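Local atomic coordinates of De Novo Protein OR329 (PDB entry 4HXT), a protein that is a computationally designed armadillo-repeat protein with no known natural function, made in work on designed proteins that assemble into cyclic homo-oligomers. Residues Lys9-Thr14 with Val46-Lys51; Ala67-Ala72 with Gln103-Arg108. All coordinates share one frame; numbering follows the deposited sequence.

Contact 1 (Lys9-Thr14 with Val46-Lys51)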
# COMPACT_ATOMS: atom_id res chain seq x y z
N LYS A 9 -9.41 28.76 18.77
CA LYS A 9 -8.76 29.94 19.33
C LYS A 9 -8.55 29.75 20.83
O LYS A 9 -7.52 30.15 21.37
CB LYS A 9 -9.61 31.20 19.09
CG LYS A 9 -8.86 32.49 19.35
CD LYS A 9 -9.76 33.71 19.27
CE LYS A 9 -8.93 34.99 19.31
NZ LYS A 9 -7.94 34.98 20.42
N LEU A 10 -9.51 29.11 21.48
CA LEU A 10 -9.44 28.86 22.91
C LEU A 10 -8.33 27.87 23.27
O LEU A 10 -7.90 27.79 24.42
CB LEU A 10 -10.79 28.33 23.41
CG LEU A 10 -11.96 29.32 23.29
CD1 LEU A 10 -13.28 28.64 23.64
CD2 LEU A 10 -11.70 30.50 24.21
N LEU A 11 -7.87 27.11 22.28
CA LEU A 11 -6.81 26.15 22.50
C LEU A 11 -5.54 26.88 22.91
O LEU A 11 -4.67 26.33 23.58
CB LEU A 11 -6.53 25.35 21.23
CG LEU A 11 -7.62 24.38 20.80
CD1 LEU A 11 -7.28 23.81 19.42
CD2 LEU A 11 -7.75 23.26 21.84
N THR A 12 -5.49 28.11 22.50
CA THR A 12 -4.29 28.97 22.80
C THR A 12 -4.44 29.75 24.08
O THR A 12 -3.54 30.48 24.40
CB THR A 12 -4.07 30.03 21.68
OG1 THR A 12 -5.24 30.86 21.54
CG2 THR A 12 -3.79 29.33 20.38
N SER A 13 -5.49 29.53 24.84
CA SER A 13 -5.67 30.19 26.14
C SER A 13 -4.50 29.84 27.05
O SER A 13 -3.84 28.82 26.87
CB SER A 13 -6.98 29.74 26.80
OG SER A 13 -7.11 30.30 28.09
N THR A 14 -4.23 30.71 28.02
CA THR A 14 -3.13 30.48 28.95
C THR A 14 -3.61 29.72 30.17
O THR A 14 -2.84 29.39 31.07
CB THR A 14 -2.49 31.81 29.42
OG1 THR A 14 -3.51 32.68 29.92
CG2 THR A 14 -1.76 32.49 28.26
N VAL A 46 -5.66 21.25 13.50
CA VAL A 46 -4.62 20.24 13.60
C VAL A 46 -3.28 20.84 14.04
O VAL A 46 -2.66 20.36 14.99
CB VAL A 46 -4.43 19.50 12.25
CG1 VAL A 46 -3.22 18.57 12.32
CG2 VAL A 46 -5.69 18.73 11.90
N GLU A 47 -2.83 21.88 13.34
CA GLU A 47 -1.57 22.54 13.66
C GLU A 47 -1.56 22.97 15.13
O GLU A 47 -0.59 22.73 15.84
CB GLU A 47 -1.36 23.79 12.79
CG GLU A 47 -0.85 23.53 11.37
CD GLU A 47 -1.92 22.98 10.45
OE1 GLU A 47 -3.09 22.87 10.87
OE2 GLU A 47 -1.59 22.66 9.29
N VAL A 48 -2.65 23.59 15.57
CA VAL A 48 -2.74 24.07 16.95
C VAL A 48 -2.77 22.90 17.93
O VAL A 48 -2.13 22.95 18.98
CB VAL A 48 -4.01 24.94 17.14
CG1 VAL A 48 -4.10 25.43 18.57
CG2 VAL A 48 -3.98 26.11 16.16
N LEU A 49 -3.50 21.84 17.60
CA LEU A 49 -3.58 20.67 18.48
C LEU A 49 -2.22 20.00 18.60
O LEU A 49 -1.86 19.49 19.66
CB LEU A 49 -4.60 19.67 17.96
CG LEU A 49 -6.06 20.07 18.21
CD1 LEU A 49 -6.98 19.13 17.45
CD2 LEU A 49 -6.35 20.04 19.71
N VAL A 50 -1.47 19.98 17.50
CA VAL A 50 -0.15 19.38 17.49
C VAL A 50 0.78 20.18 18.40
O VAL A 50 1.66 19.63 19.04
CB VAL A 50 0.44 19.33 16.06
CG1 VAL A 50 1.93 19.01 16.10
CG2 VAL A 50 -0.30 18.27 15.25
N LYS A 51 0.57 21.49 18.44
CA LYS A 51 1.39 22.33 19.31
C LYS A 51 1.03 22.02 20.77
O LYS A 51 1.91 21.94 21.62
CB LYS A 51 1.15 23.81 19.03
CG LYS A 51 2.35 24.68 19.38
CD LYS A 51 1.92 26.05 19.88
CE LYS A 51 3.10 27.00 19.97
NZ LYS A 51 3.62 27.37 18.62
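The backbones of 9-14 and 46-51 come nearest at Leu11 and Val48, whose CA atoms are 7.2 Å apart. The first segment is the tail of helix 3-10 running into a type I turn from Leu10 to Ser13, closed by the backbone bond from Ser13 N to Leu10 O, with Thr12 N bonded to Lys9 O one residue earlier; the second is regular helix throughout. The turn thus presents a single large side chain to the flank of helix 45-52. Leu11 points at that helix and touches two side chains. Its CB lies 3.6 Å from CG1 of Val48, which also meets Leu11 CD1 at 3.7 Å. Val48 reaches it with the branch set anti to the backbone N (chi1 180°). One residue on, the end of Leu49 swings in so that its CD2 rests 3.9 Å from Leu11 CD1, with Leu11 CD2 slightly farther off at 4.1 Å. The Leu11 methyl CD1 is therefore shared between a valine and a leucine. Thr12 adds a looser touch, its CG2 standing 4.3 Å from Val48 CG1. Leu11 also packs on Ala22 and Leu26 of helix 16-30. At the N-terminal end of an armadillo-type solenoid, the contact illustrates how helix 3-10 is held against helix 45-52 by aliphatic packing, without a hydrogen bond between the two segments.

Contact 2 (Ala67-Ala72 with Gln103-Arg108)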
# COMPACT_ATOMS: atom_id res chain seq x y z
N ALA A 67 -8.10 14.46 20.77
CA ALA A 67 -8.76 15.16 19.68
C ALA A 67 -8.14 14.76 18.34
O ALA A 67 -8.84 14.57 17.36
CB ALA A 67 -8.64 16.67 19.88
N LEU A 68 -6.81 14.65 18.32
CA LEU A 68 -6.10 14.27 17.10
C LEU A 68 -6.39 12.83 16.70
O LEU A 68 -6.49 12.50 15.52
CB LEU A 68 -4.60 14.49 17.28
CG LEU A 68 -4.16 15.96 17.23
CD1 LEU A 68 -2.71 16.11 17.71
CD2 LEU A 68 -4.31 16.49 15.80
N ALA A 69 -6.54 11.96 17.70
CA ALA A 69 -6.84 10.56 17.44
C ALA A 69 -8.22 10.45 16.80
O ALA A 69 -8.43 9.63 15.91
CB ALA A 69 -6.80 9.76 18.75
N ASN A 70 -9.15 11.28 17.26
CA ASN A 70 -10.50 11.27 16.71
C ASN A 70 -10.47 11.82 15.29
O ASN A 70 -11.18 11.34 14.41
CB ASN A 70 -11.44 12.10 17.58
CG ASN A 70 -11.82 11.39 18.86
OD1 ASN A 70 -11.25 10.34 19.19
ND2 ASN A 70 -12.78 11.94 19.59
N ILE A 71 -9.64 12.84 15.09
CA ILE A 71 -9.48 13.45 13.78
C ILE A 71 -8.86 12.43 12.82
O ILE A 71 -9.30 12.29 11.67
CB ILE A 71 -8.55 14.70 13.87
CG1 ILE A 71 -9.28 15.84 14.58
CG2 ILE A 71 -8.08 15.12 12.49
CD1 ILE A 71 -8.40 17.04 14.90
N ALA A 72 -7.85 11.71 13.30
CA ALA A 72 -7.15 10.72 12.50
C ALA A 72 -8.03 9.54 12.08
O ALA A 72 -7.65 8.76 11.22
CB ALA A 72 -5.92 10.21 13.25
N GLN A 103 -0.12 8.19 26.95
CA GLN A 103 0.41 7.06 26.18
C GLN A 103 -0.69 6.42 25.35
O GLN A 103 -0.51 6.15 24.17
CB GLN A 103 0.97 6.00 27.11
CG GLN A 103 2.29 6.32 27.73
CD GLN A 103 2.86 5.13 28.45
OE1 GLN A 103 2.34 4.70 29.48
NE2 GLN A 103 3.93 4.56 27.90
N LYS A 104 -1.82 6.18 26.01
CA LYS A 104 -2.96 5.55 25.37
C LYS A 104 -3.51 6.38 24.22
O LYS A 104 -3.76 5.85 23.13
CB LYS A 104 -4.06 5.32 26.41
CG LYS A 104 -5.33 4.71 25.86
CD LYS A 104 -6.50 4.92 26.82
CE LYS A 104 -6.19 4.41 28.23
NZ LYS A 104 -7.31 4.67 29.18
N GLU A 105 -3.71 7.67 24.45
CA GLU A 105 -4.23 8.54 23.40
C GLU A 105 -3.23 8.66 22.25
O GLU A 105 -3.61 8.66 21.08
CB GLU A 105 -4.55 9.93 23.95
CG GLU A 105 -5.72 9.98 24.92
CD GLU A 105 -6.98 9.31 24.37
OE1 GLU A 105 -7.19 9.34 23.14
OE2 GLU A 105 -7.75 8.76 25.18
N ALA A 106 -1.95 8.77 22.59
CA ALA A 106 -0.91 8.89 21.58
C ALA A 106 -0.89 7.64 20.72
O ALA A 106 -0.78 7.71 19.49
CB ALA A 106 0.45 9.11 22.24
N ALA A 107 -0.99 6.47 21.36
CA ALA A 107 -0.98 5.21 20.64
C ALA A 107 -2.24 5.05 19.79
O ALA A 107 -2.18 4.57 18.66
CB ALA A 107 -0.85 4.03 21.61
N ARG A 108 -3.38 5.46 20.34
CA ARG A 108 -4.63 5.37 19.60
C ARG A 108 -4.58 6.27 18.37
O ARG A 108 -5.08 5.90 17.30
CB ARG A 108 -5.81 5.77 20.49
CG ARG A 108 -7.17 5.63 19.80
CD ARG A 108 -8.32 5.75 20.78
NE ARG A 108 -8.54 7.12 21.25
CZ ARG A 108 -9.24 8.04 20.60
NH1 ARG A 108 -9.80 7.75 19.43
NH2 ARG A 108 -9.38 9.25 21.11
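Arg108 reaches across to Asn70 and Ala69, linking equivalent helices of successive units in an armadillo solenoid, where each such helix stacks beside its counterpart in the next repeat. The axes of the short segments 67-71 and 103-108 run nearly parallel, 21° apart, with a closest approach of 8.7 Å. Arg108 leaves its helix with CG anti to the backbone N (chi1 -177°), and a bend at chi3 sets the guanidinium between Glu105 and Asn70. There it serves two acceptors. End-on, NH1 and NH2 of Arg108 both donate to Asn70 OD1, at 3.0 Å and 2.9 Å; NH1 lies nearly along the C=O axis, whereas NH2 stands above the carbonyl plane, off the lone pair. The oxygen lies within the guanidinium plane, and the amide plane is turned 61° from it. From the side, Arg108 NE and NH2 both donate to Glu105 OE1, two bonds of one salt bridge, with NH2 the nearer at 3.0 Å, and the carboxylate oxygen is met on its syn side. NH2 is thus shared between amide and carboxylate, while NH1 and NE each serve one of them, so rotation of the guanidinium is restrained from two directions. The other end of the Asn70 amide is also engaged: ND2 donates to Ala27 O of helix 16-30. The backbone contributes too, with Ala69 O accepting from Asn112 ND2. The Ala69 CB methyl sits over one face of the Arg108 guanidinium, above its centre and 3.5 Å from CZ.

Overall arrangement
Starting at the N terminus, the chain leaves helix 3-10, passes through helices 16-30 and 34-42, and returns in helix 45-52, where contact 1 closes a loop of 31 intervening residues. Helix 58-71 follows, and from it a second loop, of 30 residues, runs through helices 76-84 and 87-94 to helix 100-113, where contact 2 closes it. The two loops are in series, neither nested nor crossed, and the contact centres lie about 16 Å apart. They meet directly: Leu49 packs on Ala67, Leu68 and Ile71, joining consecutive helices. Contact 1 thus fastens the N-terminal edge of the superhelix, whereas contact 2 ties layers nearer its middle.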